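Local coordinates for protein glutaredoxin (Grx-1) (Archaeoglobus fulgidus, PDB 3IC4) that probably acts in electron transfer as a small thiol-disulfide oxidoreductase of the glutaredoxin type, at residues A[12-17]-A[30-35]; A[26-31]-A[84-89]; A[68-73]-A[77-82]. All coordinates share one frame; numbering follows the deposited sequence.

Contact 1 (A[12-17]-A[30-35]); sequences AEVLMY and EFLKRE
Met16, a selenomethionine in this crystal, holds CG anti to its backbone N (chi1 -176°) and runs out from strand 15-18 toward helix 23-35, while Leu32 turns CG anti to its own carbonyl carbon (chi1 -68°) and drops its two methyls onto the strand. The two side chains cross obliquely: Leu32 CD1 sits 4.0 Å from Met16 CB and also 4.0 Å from Met16 SE, touching the chain at its root and again at the selenium, where the bend at chi3 turns the terminal methyl aside. The other branch, Leu32 CD2, faces Val14 CG1 at a looser 4.4 Å. One leucine thus spans two residues of 12-17 whose side chains point toward the helix, Val14 and Met16. Phe39 closes over both Val14 and Leu32, Trp43 of strand 40-43 lies against Met16, and Ile90 of helix 83-91 reaches Val14. The contact joins the first strand and the helix of the beta-alpha-beta unit 15-43 in the thioredoxin fold. No hydrogen bond or charge pair links the two segments; the Lys33-Glu30 salt bridge belongs to the helix's outer side. Cohesion across this buried interface therefore rests on dispersion and on excluding water, with shape rather than polarity setting the fit.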
ATOM      1  N   ALA A  12       0.315  -0.604 -10.645  1.00  2.00           N
ATOM      2  CA  ALA A  12       1.683  -0.702 -10.056  1.00  2.07           C
ATOM      3  C   ALA A  12       2.074  -2.178  -9.923  1.00  2.69           C
ATOM      4  O   ALA A  12       1.250  -2.998  -9.538  1.00  2.86           O
ATOM      5  CB  ALA A  12       1.768  -0.019  -8.665  1.00  2.00           C
ATOM      6  N   GLU A  13       3.357  -2.513 -10.113  1.00  3.58           N
ATOM      7  CA  GLU A  13       3.794  -3.898  -9.815  1.00  3.38           C
ATOM      8  C   GLU A  13       3.746  -4.104  -8.331  1.00  2.00           C
ATOM      9  O   GLU A  13       3.241  -5.134  -7.887  1.00  2.00           O
ATOM     10  CB  GLU A  13       5.190  -4.221 -10.337  1.00  5.21           C
ATOM     11  CG  GLU A  13       5.281  -4.373 -11.891  1.00 13.32           C
ATOM     12  CD  GLU A  13       4.329  -5.445 -12.563  1.00 21.85           C
ATOM     13  OE1 GLU A  13       4.278  -6.623 -12.073  1.00 29.22           O
ATOM     14  OE2 GLU A  13       3.670  -5.105 -13.610  1.00 23.58           O
ATOM     15  N   VAL A  14       4.206  -3.101  -7.579  1.00  2.00           N
ATOM     16  CA  VAL A  14       4.095  -3.112  -6.111  1.00  2.00           C
ATOM     17  C   VAL A  14       3.449  -1.804  -5.602  1.00  2.00           C
ATOM     18  O   VAL A  14       3.829  -0.703  -5.984  1.00  2.00           O
ATOM     19  CB  VAL A  14       5.481  -3.309  -5.469  1.00  2.00           C
ATOM     20  CG1 VAL A  14       5.387  -3.272  -3.980  1.00  2.00           C
ATOM     21  CG2 VAL A  14       6.062  -4.603  -5.928  1.00  2.00           C
ATOM     22  N   LEU A  15       2.429  -1.956  -4.757  1.00  2.00           N
ATOM     23  CA  LEU A  15       1.724  -0.795  -4.215  1.00  2.00           C
ATOM     24  C   LEU A  15       1.646  -0.894  -2.703  1.00  2.00           C
ATOM     25  O   LEU A  15       1.236  -1.922  -2.173  1.00  2.00           O
ATOM     26  CB  LEU A  15       0.280  -0.767  -4.772  1.00  2.00           C
ATOM     27  CG  LEU A  15      -0.597   0.395  -4.305  1.00  2.00           C
ATOM     28  CD1 LEU A  15      -0.048   1.739  -4.743  1.00  2.17           C
ATOM     29  CD2 LEU A  15      -2.040   0.252  -4.794  1.00  2.55           C
HETATM   30  N   MSE A  16       2.008   0.208  -2.051  1.00  2.00           N
HETATM   31  CA  MSE A  16       1.795   0.368  -0.616  1.00  2.00           C
HETATM   32  C   MSE A  16       0.695   1.372  -0.292  1.00  2.00           C
HETATM   33  O   MSE A  16       0.666   2.494  -0.839  1.00  2.00           O
HETATM   34  CB  MSE A  16       3.101   0.837   0.015  1.00  2.00           C
HETATM   35  CG  MSE A  16       3.050   0.953   1.477  1.00  2.78           C
HETATM   36 SE   MSE A  16       4.665   1.760   2.147  1.00  6.06          SE
HETATM   37  CE  MSE A  16       3.900   2.888   3.517  1.00 11.09           C
ATOM     38  N   TYR A  17      -0.161   0.977   0.652  1.00  2.00           N
ATOM     39  CA  TYR A  17      -1.139   1.869   1.268  1.00  2.00           C
ATOM     40  C   TYR A  17      -0.667   2.152   2.690  1.00  2.00           C
ATOM     41  O   TYR A  17      -0.319   1.241   3.430  1.00  2.00           O
ATOM     42  CB  TYR A  17      -2.483   1.197   1.365  1.00  2.00           C
ATOM     43  CG  TYR A  17      -3.124   0.842   0.076  1.00  2.00           C
ATOM     44  CD1 TYR A  17      -4.011   1.719  -0.556  1.00  3.83           C
ATOM     45  CD2 TYR A  17      -2.891  -0.412  -0.509  1.00  4.15           C
ATOM     46  CE1 TYR A  17      -4.651   1.333  -1.740  1.00  6.97           C
ATOM     47  CE2 TYR A  17      -3.541  -0.784  -1.680  1.00  6.69           C
ATOM     48  CZ  TYR A  17      -4.391   0.092  -2.274  1.00  5.86           C
ATOM     49  OH  TYR A  17      -5.001  -0.321  -3.403  1.00  9.55           O
ATOM     50  N   GLU A  30      10.745   2.554   3.822  1.00  2.00           N
ATOM     51  CA  GLU A  30      12.193   2.437   3.781  1.00  2.00           C
ATOM     52  C   GLU A  30      12.621   1.039   3.334  1.00  2.00           C
ATOM     53  O   GLU A  30      13.601   0.899   2.613  1.00  2.00           O
ATOM     54  CB  GLU A  30      12.800   2.847   5.124  1.00  2.00           C
ATOM     55  CG  GLU A  30      12.514   4.360   5.470  1.00  2.00           C
ATOM     56  CD  GLU A  30      13.111   5.343   4.496  1.00  2.00           C
ATOM     57  OE1 GLU A  30      14.188   5.076   3.872  1.00  2.00           O
ATOM     58  OE2 GLU A  30      12.539   6.467   4.331  1.00  2.00           O
ATOM     59  N   PHE A  31      11.873   0.012   3.739  1.00  2.00           N
ATOM     60  CA  PHE A  31      12.140  -1.327   3.230  1.00  2.00           C
ATOM     61  C   PHE A  31      12.071  -1.380   1.720  1.00  2.00           C
ATOM     62  O   PHE A  31      12.928  -1.962   1.067  1.00  2.00           O
ATOM     63  CB  PHE A  31      11.173  -2.361   3.846  1.00  2.00           C
ATOM     64  CG  PHE A  31      11.295  -3.754   3.233  1.00  2.00           C
ATOM     65  CD1 PHE A  31      12.242  -4.643   3.681  1.00  5.40           C
ATOM     66  CD2 PHE A  31      10.510  -4.122   2.173  1.00  2.00           C
ATOM     67  CE1 PHE A  31      12.416  -5.874   3.041  1.00  8.87           C
ATOM     68  CE2 PHE A  31      10.670  -5.332   1.556  1.00  3.90           C
ATOM     69  CZ  PHE A  31      11.628  -6.183   1.974  1.00  6.20           C
ATOM     70  N   LEU A  32      10.974  -0.850   1.180  1.00  2.00           N
ATOM     71  CA  LEU A  32      10.713  -0.892  -0.260  1.00  2.00           C
ATOM     72  C   LEU A  32      11.750  -0.093  -0.984  1.00  2.00           C
ATOM     73  O   LEU A  32      12.219  -0.506  -2.044  1.00  2.00           O
ATOM     74  CB  LEU A  32       9.295  -0.386  -0.572  1.00  2.00           C
ATOM     75  CG  LEU A  32       8.149  -1.290  -0.088  1.00  2.00           C
ATOM     76  CD1 LEU A  32       6.857  -0.581  -0.307  1.00  2.00           C
ATOM     77  CD2 LEU A  32       8.202  -2.666  -0.714  1.00  2.00           C
ATOM     78  N   LYS A  33      12.159   1.034  -0.413  1.00  2.00           N
ATOM     79  CA  LYS A  33      13.196   1.853  -1.063  1.00  2.13           C
ATOM     80  C   LYS A  33      14.489   1.111  -1.197  1.00  2.00           C
ATOM     81  O   LYS A  33      15.181   1.212  -2.226  1.00  2.00           O
ATOM     82  CB  LYS A  33      13.461   3.142  -0.273  1.00  2.00           C
ATOM     83  CG  LYS A  33      12.340   4.132  -0.441  1.00  3.26           C
ATOM     84  CD  LYS A  33      12.221   5.319   0.539  1.00  7.46           C
ATOM     85  CE  LYS A  33      13.366   6.171   0.698  1.00  7.64           C
ATOM     86  NZ  LYS A  33      13.007   7.359   1.588  1.00  7.34           N
ATOM     87  N   ARG A  34      14.866   0.443  -0.117  1.00  3.22           N
ATOM     88  CA  ARG A  34      16.122  -0.295  -0.020  1.00  4.89           C
ATOM     89  C   ARG A  34      16.087  -1.526  -0.949  1.00  5.26           C
ATOM     90  O   ARG A  34      17.085  -1.898  -1.581  1.00  5.44           O
ATOM     91  CB  ARG A  34      16.345  -0.658   1.453  1.00  6.13           C
ATOM     92  CG  ARG A  34      17.570  -1.454   1.715  1.00  9.80           C
ATOM     93  CD  ARG A  34      18.166  -1.192   3.104  1.00 11.95           C
ATOM     94  NE  ARG A  34      19.504  -1.847   3.188  1.00 16.48           N
ATOM     95  CZ  ARG A  34      20.726  -1.316   2.951  1.00 19.07           C
ATOM     96  NH1 ARG A  34      20.901  -0.026   2.610  1.00 21.33           N
ATOM     97  NH2 ARG A  34      21.816  -2.096   3.083  1.00 17.96           N
ATOM     98  N   GLU A  35      14.904  -2.110  -1.099  1.00  6.20           N
ATOM     99  CA  GLU A  35      14.732  -3.285  -1.930  1.00  7.41           C
ATOM    100  C   GLU A  35      15.054  -3.028  -3.396  1.00  7.64           C
ATOM    101  O   GLU A  35      15.507  -3.934  -4.126  1.00  8.49           O
ATOM    102  CB  GLU A  35      13.307  -3.852  -1.742  1.00  7.59           C
ATOM    103  CG  GLU A  35      13.101  -5.264  -2.222  1.00 11.13           C
ATOM    104  CD  GLU A  35      13.904  -6.374  -1.509  1.00 15.91           C
ATOM    105  OE1 GLU A  35      14.485  -6.190  -0.404  1.00 15.45           O
ATOM    106  OE2 GLU A  35      13.954  -7.494  -2.107  1.00 17.40           O
TER

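Contact 2 (A[26-31]-A[84-89]); sequences KRTLEF and EKLKEL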
ATOM      1  N   LYS A  26       6.201   4.116   7.759  1.00  2.00           N
ATOM      2  CA  LYS A  26       7.557   4.669   7.475  1.00  2.00           C
ATOM      3  C   LYS A  26       8.598   3.573   7.286  1.00  2.00           C
ATOM      4  O   LYS A  26       9.407   3.630   6.369  1.00  2.00           O
ATOM      5  CB  LYS A  26       8.031   5.622   8.580  1.00  2.00           C
ATOM      6  CG  LYS A  26       7.293   6.934   8.668  1.00  2.57           C
ATOM      7  CD  LYS A  26       7.780   7.788   9.839  1.00  2.00           C
ATOM      8  CE  LYS A  26       6.893   8.961  10.074  1.00  4.92           C
ATOM      9  NZ  LYS A  26       7.507   9.809  11.062  1.00  2.00           N
ATOM     10  N   ARG A  27       8.627   2.609   8.190  1.00  2.00           N
ATOM     11  CA  ARG A  27       9.563   1.485   8.134  1.00  2.00           C
ATOM     12  C   ARG A  27       9.377   0.668   6.825  1.00  2.00           C
ATOM     13  O   ARG A  27      10.310   0.288   6.150  1.00  2.00           O
ATOM     14  CB  ARG A  27       9.408   0.586   9.361  1.00  2.00           C
ATOM     15  CG  ARG A  27      10.068   1.110  10.605  1.00  2.00           C
ATOM     16  CD  ARG A  27       9.995   0.097  11.750  1.00  2.00           C
ATOM     17  NE  ARG A  27       8.738   0.212  12.449  1.00  2.00           N
ATOM     18  CZ  ARG A  27       8.467   1.103  13.404  1.00  2.00           C
ATOM     19  NH1 ARG A  27       7.272   1.077  13.978  1.00  2.86           N
ATOM     20  NH2 ARG A  27       9.318   2.027  13.826  1.00  2.00           N
ATOM     21  N   THR A  28       8.117   0.418   6.499  1.00  2.00           N
ATOM     22  CA  THR A  28       7.792  -0.332   5.292  1.00  2.00           C
ATOM     23  C   THR A  28       8.232   0.434   4.030  1.00  2.00           C
ATOM     24  O   THR A  28       8.790  -0.152   3.123  1.00  2.00           O
ATOM     25  CB  THR A  28       6.277  -0.594   5.221  1.00  2.00           C
ATOM     26  OG1 THR A  28       5.881  -1.253   6.419  1.00  2.00           O
ATOM     27  CG2 THR A  28       5.874  -1.466   4.001  1.00  2.00           C
ATOM     28  N   LEU A  29       8.014   1.750   4.000  1.00  2.00           N
ATOM     29  CA  LEU A  29       8.487   2.577   2.891  1.00  2.00           C
ATOM     30  C   LEU A  29      10.014   2.467   2.715  1.00  2.00           C
ATOM     31  O   LEU A  29      10.528   2.333   1.607  1.00  2.00           O
ATOM     32  CB  LEU A  29       8.058   4.041   3.127  1.00  2.00           C
ATOM     33  CG  LEU A  29       8.543   5.051   2.053  1.00  2.00           C
ATOM     34  CD1 LEU A  29       7.643   4.960   0.881  1.00  3.66           C
ATOM     35  CD2 LEU A  29       8.608   6.479   2.552  1.00  6.19           C
ATOM     36  N   GLU A  30      10.745   2.554   3.822  1.00  2.00           N
ATOM     37  CA  GLU A  30      12.193   2.437   3.781  1.00  2.00           C
ATOM     38  C   GLU A  30      12.621   1.039   3.334  1.00  2.00           C
ATOM     39  O   GLU A  30      13.601   0.899   2.613  1.00  2.00           O
ATOM     40  CB  GLU A  30      12.800   2.847   5.124  1.00  2.00           C
ATOM     41  CG  GLU A  30      12.514   4.360   5.470  1.00  2.00           C
ATOM     42  CD  GLU A  30      13.111   5.343   4.496  1.00  2.00           C
ATOM     43  OE1 GLU A  30      14.188   5.076   3.872  1.00  2.00           O
ATOM     44  OE2 GLU A  30      12.539   6.467   4.331  1.00  2.00           O
ATOM     45  N   PHE A  31      11.873   0.012   3.739  1.00  2.00           N
ATOM     46  CA  PHE A  31      12.140  -1.327   3.230  1.00  2.00           C
ATOM     47  C   PHE A  31      12.071  -1.380   1.720  1.00  2.00           C
ATOM     48  O   PHE A  31      12.928  -1.962   1.067  1.00  2.00           O
ATOM     49  CB  PHE A  31      11.173  -2.361   3.846  1.00  2.00           C
ATOM     50  CG  PHE A  31      11.295  -3.754   3.233  1.00  2.00           C
ATOM     51  CD1 PHE A  31      12.242  -4.643   3.681  1.00  5.40           C
ATOM     52  CD2 PHE A  31      10.510  -4.122   2.173  1.00  2.00           C
ATOM     53  CE1 PHE A  31      12.416  -5.874   3.041  1.00  8.87           C
ATOM     54  CE2 PHE A  31      10.670  -5.332   1.556  1.00  3.90           C
ATOM     55  CZ  PHE A  31      11.628  -6.183   1.974  1.00  6.20           C
ATOM     56  N   GLU A  84      10.415 -10.350   6.911  1.00  4.64           N
ATOM     57  CA  GLU A  84      10.450 -11.662   6.294  1.00  6.69           C
ATOM     58  C   GLU A  84       9.308 -11.799   5.276  1.00  4.66           C
ATOM     59  O   GLU A  84       9.527 -12.200   4.151  1.00  5.86           O
ATOM     60  CB  GLU A  84      10.340 -12.740   7.391  1.00  8.73           C
ATOM     61  CG  GLU A  84      11.452 -12.704   8.516  1.00 15.25           C
ATOM     62  CD  GLU A  84      11.691 -11.301   9.255  1.00 21.97           C
ATOM     63  OE1 GLU A  84      10.717 -10.688   9.835  1.00 21.65           O
ATOM     64  OE2 GLU A  84      12.890 -10.838   9.261  1.00 27.09           O
ATOM     65  N   LYS A  85       8.102 -11.431   5.668  1.00  4.35           N
ATOM     66  CA  LYS A  85       6.939 -11.510   4.796  1.00  4.69           C
ATOM     67  C   LYS A  85       7.043 -10.557   3.616  1.00  2.72           C
ATOM     68  O   LYS A  85       6.682 -10.924   2.493  1.00  4.49           O
ATOM     69  CB  LYS A  85       5.655 -11.230   5.579  1.00  5.18           C
ATOM     70  CG  LYS A  85       5.196 -12.423   6.458  1.00 10.63           C
ATOM     71  CD  LYS A  85       3.715 -12.278   6.874  1.00 16.04           C
ATOM     72  CE  LYS A  85       3.561 -11.342   8.076  1.00 19.82           C
ATOM     73  NZ  LYS A  85       2.214 -11.509   8.874  1.00 23.10           N
ATOM     74  N   LEU A  86       7.584  -9.356   3.836  1.00  2.49           N
ATOM     75  CA  LEU A  86       7.779  -8.427   2.733  1.00  2.00           C
ATOM     76  C   LEU A  86       8.829  -8.945   1.730  1.00  2.00           C
ATOM     77  O   LEU A  86       8.619  -8.853   0.554  1.00  2.00           O
ATOM     78  CB  LEU A  86       8.139  -7.014   3.259  1.00  2.00           C
ATOM     79  CG  LEU A  86       7.029  -6.241   4.007  1.00  2.00           C
ATOM     80  CD1 LEU A  86       7.526  -5.008   4.842  1.00  2.00           C
ATOM     81  CD2 LEU A  86       5.995  -5.780   3.018  1.00  2.00           C
ATOM     82  N   LYS A  87       9.948  -9.498   2.204  1.00  2.52           N
ATOM     83  CA  LYS A  87      10.970 -10.070   1.314  1.00  3.32           C
ATOM     84  C   LYS A  87      10.363 -11.211   0.515  1.00  3.27           C
ATOM     85  O   LYS A  87      10.456 -11.206  -0.679  1.00  4.18           O
ATOM     86  CB  LYS A  87      12.171 -10.585   2.110  1.00  3.24           C
ATOM     87  CG  LYS A  87      13.006  -9.469   2.724  1.00  7.64           C
ATOM     88  CD  LYS A  87      14.026 -10.024   3.752  1.00  9.99           C
ATOM     89  CE  LYS A  87      14.723  -8.863   4.530  1.00 12.00           C
ATOM     90  NZ  LYS A  87      15.925  -9.214   5.331  1.00 10.63           N
ATOM     91  N   GLU A  88       9.611 -12.102   1.161  1.00  5.07           N
ATOM     92  CA  GLU A  88       8.914 -13.162   0.433  1.00  6.30           C
ATOM     93  C   GLU A  88       7.922 -12.632  -0.652  1.00  4.92           C
ATOM     94  O   GLU A  88       7.871 -13.141  -1.782  1.00  5.48           O
ATOM     95  CB  GLU A  88       8.196 -14.065   1.435  1.00  6.64           C
ATOM     96  CG  GLU A  88       7.412 -15.159   0.779  1.00 12.02           C
ATOM     97  CD  GLU A  88       8.178 -15.859  -0.330  1.00 19.80           C
ATOM     98  OE1 GLU A  88       9.286 -16.369  -0.025  1.00 23.03           O
ATOM     99  OE2 GLU A  88       7.670 -15.915  -1.496  1.00 23.46           O
ATOM    100  N   LEU A  89       7.136 -11.611  -0.302  1.00  5.59           N
ATOM    101  CA  LEU A  89       6.199 -11.019  -1.236  1.00  4.09           C
ATOM    102  C   LEU A  89       6.931 -10.484  -2.462  1.00  5.27           C
ATOM    103  O   LEU A  89       6.524 -10.741  -3.586  1.00  6.55           O
ATOM    104  CB  LEU A  89       5.404  -9.874  -0.589  1.00  3.64           C
ATOM    105  CG  LEU A  89       4.346  -9.154  -1.450  1.00  2.00           C
ATOM    106  CD1 LEU A  89       3.187 -10.065  -1.764  1.00  2.00           C
ATOM    107  CD2 LEU A  89       3.865  -7.922  -0.741  1.00  2.00           C
TER
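Phe31 and Leu86 mark the nearest approach of two helical segments, 26-31 and 84-89, which run in roughly the same direction at 39° to each other with their axes 11.5 Å apart. That spacing is bridged by side chains. Phe31, with CG anti to the backbone N (chi1 173°), extends its ring across the gap so that Leu86 CB lies over one face, 4.0 Å from the Phe31 ring centroid and 29° off the normal, a CH-pi contact. The closest pair is Phe31 CE2 to Leu86 CB at 3.5 Å, and the ring and the leucine side chain run alongside each other, pointing opposite ways. At the ring edge, near its plane, Lys87 CG comes within 3.6 Å of Phe31 CZ; from there the extended lysine chain leads on past CE1, so its methylene part flanks the aromatic group. In the thioredoxin fold of glutaredoxins these helices, 23-35 and 83-91, lie on one side of the central sheet, and Leu86 also packs down on Val71 and Val78 of its hairpin. One turn before Phe31, Thr28 CG2 meets Leu86 CD1 at 4.0 Å, the side chains crossing at about a right angle. With Phe31 cut back to an alanine, Leu86 CB and the Lys87 methylenes would probably lose their aromatic partner and a gap open between the helices. The Thr28 hydroxyl OG1 is hydrogen-bonded to the backbone O of His24 within its own helix, while CG2 is given over to the apolar contact.

Contact 3 (A[68-73]-A[77-82]); sequences VPVVVK and HVLGYN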
ATOM      1  N   VAL A  68      -3.123  -0.519   8.410  1.00  2.00           N
ATOM      2  CA  VAL A  68      -2.019  -0.277   7.471  1.00  2.00           C
ATOM      3  C   VAL A  68      -0.707  -0.445   8.264  1.00  2.00           C
ATOM      4  O   VAL A  68      -0.750  -0.432   9.489  1.00  2.00           O
ATOM      5  CB  VAL A  68      -2.090   1.166   6.809  1.00  2.00           C
ATOM      6  CG1 VAL A  68      -3.314   1.278   5.857  1.00  4.27           C
ATOM      7  CG2 VAL A  68      -2.211   2.198   7.884  1.00  2.00           C
ATOM      8  N   PRO A  69       0.446  -0.646   7.576  1.00  2.00           N
ATOM      9  CA  PRO A  69       0.596  -0.671   6.089  1.00  2.00           C
ATOM     10  C   PRO A  69       0.040  -1.908   5.417  1.00  2.00           C
ATOM     11  O   PRO A  69      -0.040  -2.961   6.015  1.00  2.00           O
ATOM     12  CB  PRO A  69       2.133  -0.652   5.886  1.00  2.00           C
ATOM     13  CG  PRO A  69       2.649  -1.381   7.144  1.00  2.00           C
ATOM     14  CD  PRO A  69       1.767  -0.830   8.227  1.00  2.00           C
ATOM     15  N   VAL A  70      -0.372  -1.758   4.149  1.00  2.00           N
ATOM     16  CA  VAL A  70      -0.655  -2.917   3.293  1.00  2.00           C
ATOM     17  C   VAL A  70       0.189  -2.781   2.036  1.00  2.00           C
ATOM     18  O   VAL A  70       0.254  -1.702   1.417  1.00  2.00           O
ATOM     19  CB  VAL A  70      -2.148  -3.053   2.929  1.00  2.00           C
ATOM     20  CG1 VAL A  70      -2.397  -4.189   1.851  1.00  2.00           C
ATOM     21  CG2 VAL A  70      -2.928  -3.305   4.200  1.00  2.00           C
ATOM     22  N   VAL A  71       0.897  -3.829   1.713  1.00  2.00           N
ATOM     23  CA  VAL A  71       1.694  -3.870   0.477  1.00  2.00           C
ATOM     24  C   VAL A  71       1.120  -5.003  -0.378  1.00  2.00           C
ATOM     25  O   VAL A  71       0.963  -6.124   0.069  1.00  2.00           O
ATOM     26  CB  VAL A  71       3.203  -4.064   0.712  1.00  2.00           C
ATOM     27  CG1 VAL A  71       3.970  -4.091  -0.631  1.00  2.00           C
ATOM     28  CG2 VAL A  71       3.751  -2.928   1.591  1.00  2.00           C
ATOM     29  N   VAL A  72       0.843  -4.640  -1.618  1.00  2.00           N
ATOM     30  CA  VAL A  72       0.172  -5.512  -2.575  1.00  2.00           C
ATOM     31  C   VAL A  72       1.066  -5.757  -3.760  1.00  2.00           C
ATOM     32  O   VAL A  72       1.638  -4.804  -4.341  1.00  2.00           O
ATOM     33  CB  VAL A  72      -1.159  -4.925  -3.101  1.00  2.00           C
ATOM     34  CG1 VAL A  72      -1.864  -6.005  -4.009  1.00  2.86           C
ATOM     35  CG2 VAL A  72      -2.022  -4.478  -1.909  1.00  6.16           C
ATOM     36  N   LYS A  73       1.210  -7.025  -4.115  1.00  2.00           N
ATOM     37  CA  LYS A  73       1.880  -7.404  -5.398  1.00  2.00           C
ATOM     38  C   LYS A  73       1.058  -8.478  -6.047  1.00  2.00           C
ATOM     39  O   LYS A  73       0.993  -9.603  -5.516  1.00  2.00           O
ATOM     40  CB  LYS A  73       3.287  -7.938  -5.142  1.00  2.00           C
ATOM     41  CG  LYS A  73       4.075  -8.178  -6.424  1.00  2.00           C
ATOM     42  CD  LYS A  73       5.426  -8.803  -6.225  1.00  6.98           C
ATOM     43  CE  LYS A  73       5.992  -9.244  -7.570  1.00 13.54           C
ATOM     44  NZ  LYS A  73       7.477  -9.182  -7.498  1.00 18.87           N
ATOM     45  N   HIS A  77      -0.658 -10.040  -0.686  1.00  2.00           N
ATOM     46  CA  HIS A  77      -0.432  -8.845   0.080  1.00  2.00           C
ATOM     47  C   HIS A  77       0.238  -9.190   1.407  1.00  2.00           C
ATOM     48  O   HIS A  77       0.269 -10.342   1.820  1.00  2.00           O
ATOM     49  CB  HIS A  77      -1.747  -8.074   0.350  1.00  2.00           C
ATOM     50  CG  HIS A  77      -2.683  -8.770   1.318  1.00  2.00           C
ATOM     51  ND1 HIS A  77      -3.567  -9.765   0.942  1.00  2.00           N
ATOM     52  CD2 HIS A  77      -2.808  -8.644   2.666  1.00  2.00           C
ATOM     53  CE1 HIS A  77      -4.220 -10.204   2.008  1.00  2.00           C
ATOM     54  NE2 HIS A  77      -3.775  -9.546   3.071  1.00  2.00           N
ATOM     55  N   VAL A  78       0.817  -8.169   2.026  1.00  2.00           N
ATOM     56  CA  VAL A  78       1.286  -8.253   3.406  1.00  2.00           C
ATOM     57  C   VAL A  78       0.629  -7.111   4.176  1.00  2.00           C
ATOM     58  O   VAL A  78       0.648  -5.959   3.742  1.00  2.00           O
ATOM     59  CB  VAL A  78       2.857  -8.244   3.470  1.00  2.00           C
ATOM     60  CG1 VAL A  78       3.355  -8.007   4.949  1.00  2.00           C
ATOM     61  CG2 VAL A  78       3.434  -9.534   2.823  1.00  2.00           C
ATOM     62  N   LEU A  79       0.056  -7.426   5.341  1.00  2.00           N
ATOM     63  CA  LEU A  79      -0.531  -6.438   6.195  1.00  2.00           C
ATOM     64  C   LEU A  79       0.423  -6.343   7.371  1.00  2.00           C
ATOM     65  O   LEU A  79       0.694  -7.338   8.052  1.00  2.00           O
ATOM     66  CB  LEU A  79      -1.934  -6.875   6.647  1.00  2.00           C
ATOM     67  CG  LEU A  79      -2.618  -6.190   7.831  1.00  2.00           C
ATOM     68  CD1 LEU A  79      -2.818  -4.762   7.516  1.00  2.00           C
ATOM     69  CD2 LEU A  79      -3.953  -6.873   8.142  1.00  2.00           C
ATOM     70  N   GLY A  80       0.943  -5.131   7.560  1.00  2.00           N
ATOM     71  CA  GLY A  80       1.896  -4.802   8.614  1.00  2.00           C
ATOM     72  C   GLY A  80       3.362  -4.844   8.189  1.00  2.00           C
ATOM     73  O   GLY A  80       3.707  -5.446   7.162  1.00  2.00           O
ATOM     74  N   TYR A  81       4.221  -4.190   8.967  1.00  2.00           N
ATOM     75  CA  TYR A  81       5.633  -4.264   8.748  1.00  2.00           C
ATOM     76  C   TYR A  81       6.221  -5.558   9.273  1.00  2.00           C
ATOM     77  O   TYR A  81       6.296  -5.816  10.512  1.00  2.00           O
ATOM     78  CB  TYR A  81       6.350  -3.089   9.408  1.00  2.00           C
ATOM     79  CG  TYR A  81       7.835  -3.102   9.192  1.00  2.00           C
ATOM     80  CD1 TYR A  81       8.373  -2.868   7.944  1.00  2.00           C
ATOM     81  CD2 TYR A  81       8.721  -3.328  10.230  1.00  2.00           C
ATOM     82  CE1 TYR A  81       9.715  -2.900   7.745  1.00  2.00           C
ATOM     83  CE2 TYR A  81      10.082  -3.289  10.037  1.00  2.26           C
ATOM     84  CZ  TYR A  81      10.570  -3.087   8.805  1.00  2.40           C
ATOM     85  OH  TYR A  81      11.955  -3.031   8.616  1.00  2.86           O
ATOM     86  N   ASN A  82       6.524  -6.455   8.376  1.00  2.95           N
ATOM     87  CA  ASN A  82       7.181  -7.707   8.728  1.00  4.62           C
ATOM     88  C   ASN A  82       8.186  -7.948   7.652  1.00  3.74           C
ATOM     89  O   ASN A  82       7.803  -8.192   6.509  1.00  4.15           O
ATOM     90  CB  ASN A  82       6.222  -8.876   8.720  1.00  6.08           C
ATOM     91  CG  ASN A  82       6.919 -10.223   9.058  1.00  9.42           C
ATOM     92  OD1 ASN A  82       7.529 -10.861   8.214  1.00 14.45           O
ATOM     93  ND2 ASN A  82       6.813 -10.632  10.316  1.00 18.32           N
TER
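Val71 and Val78 form the hydrogen-bonded pair at the middle of this antiparallel ladder: Val71 N binds Val78 O at 3.0 Å, and Val78 N returns to Val71 O at 2.8 Å. A third bond, Gly80 N to Pro69 O at 2.8 Å, is nearly straight (171° at the hydrogen). Val70-Leu79 and Val72-His77 are the non-hydrogen-bonded pairs. CA-H...O contacts supplement these bonds, His77 CA lying 3.1 Å from Val71 O. On the face of Val70 and Leu79, Val70 CG2 meets Leu79 CD1 at 3.6 Å; with Leu79 CG anti to its N (chi1 164°), that methyl also reaches Pro69 O. The Pro69 ring lies along the 80-81 peptide, CG 3.7 Å from Tyr81 N, and the peptide bond before Pro69 is cis. Gly80 takes a positive phi (96°) at which a side chain would collide with the carbonyl O of Leu79. Farther out, Ile62 of helix 49-63 packs on Val70, Val72 and His77, while Leu89 of helix 83-91 covers Val71 and Val78 on the other face. Asn82 OD1 caps Lys85 N at the start of that helix. This is the C-terminal beta hairpin of the thioredoxin fold, with the cis-proline characteristic of the family beside the likely CxxC motif (Cys22, Cys25).

From the N terminus, strand 15-18 leads into helix 23-35, and contact 1 closes this first short loop by setting the helix against the strand. The same helix, sharing Glu30 and Phe31, then opens contact 2, a long closure that ends only at helix 83-91. Contact 3, the tight hairpin of strands 70-73 and 76-79, falls within that span, and its second strand passes directly into the last helix. Contacts 1 and 3 follow in series and meet in the sheet, where Leu15 and Tyr17 bond to Val72 and Val70. Met16 SE touches Thr28, and Thr28 touches Pro69, tying strand, helix and hairpin together.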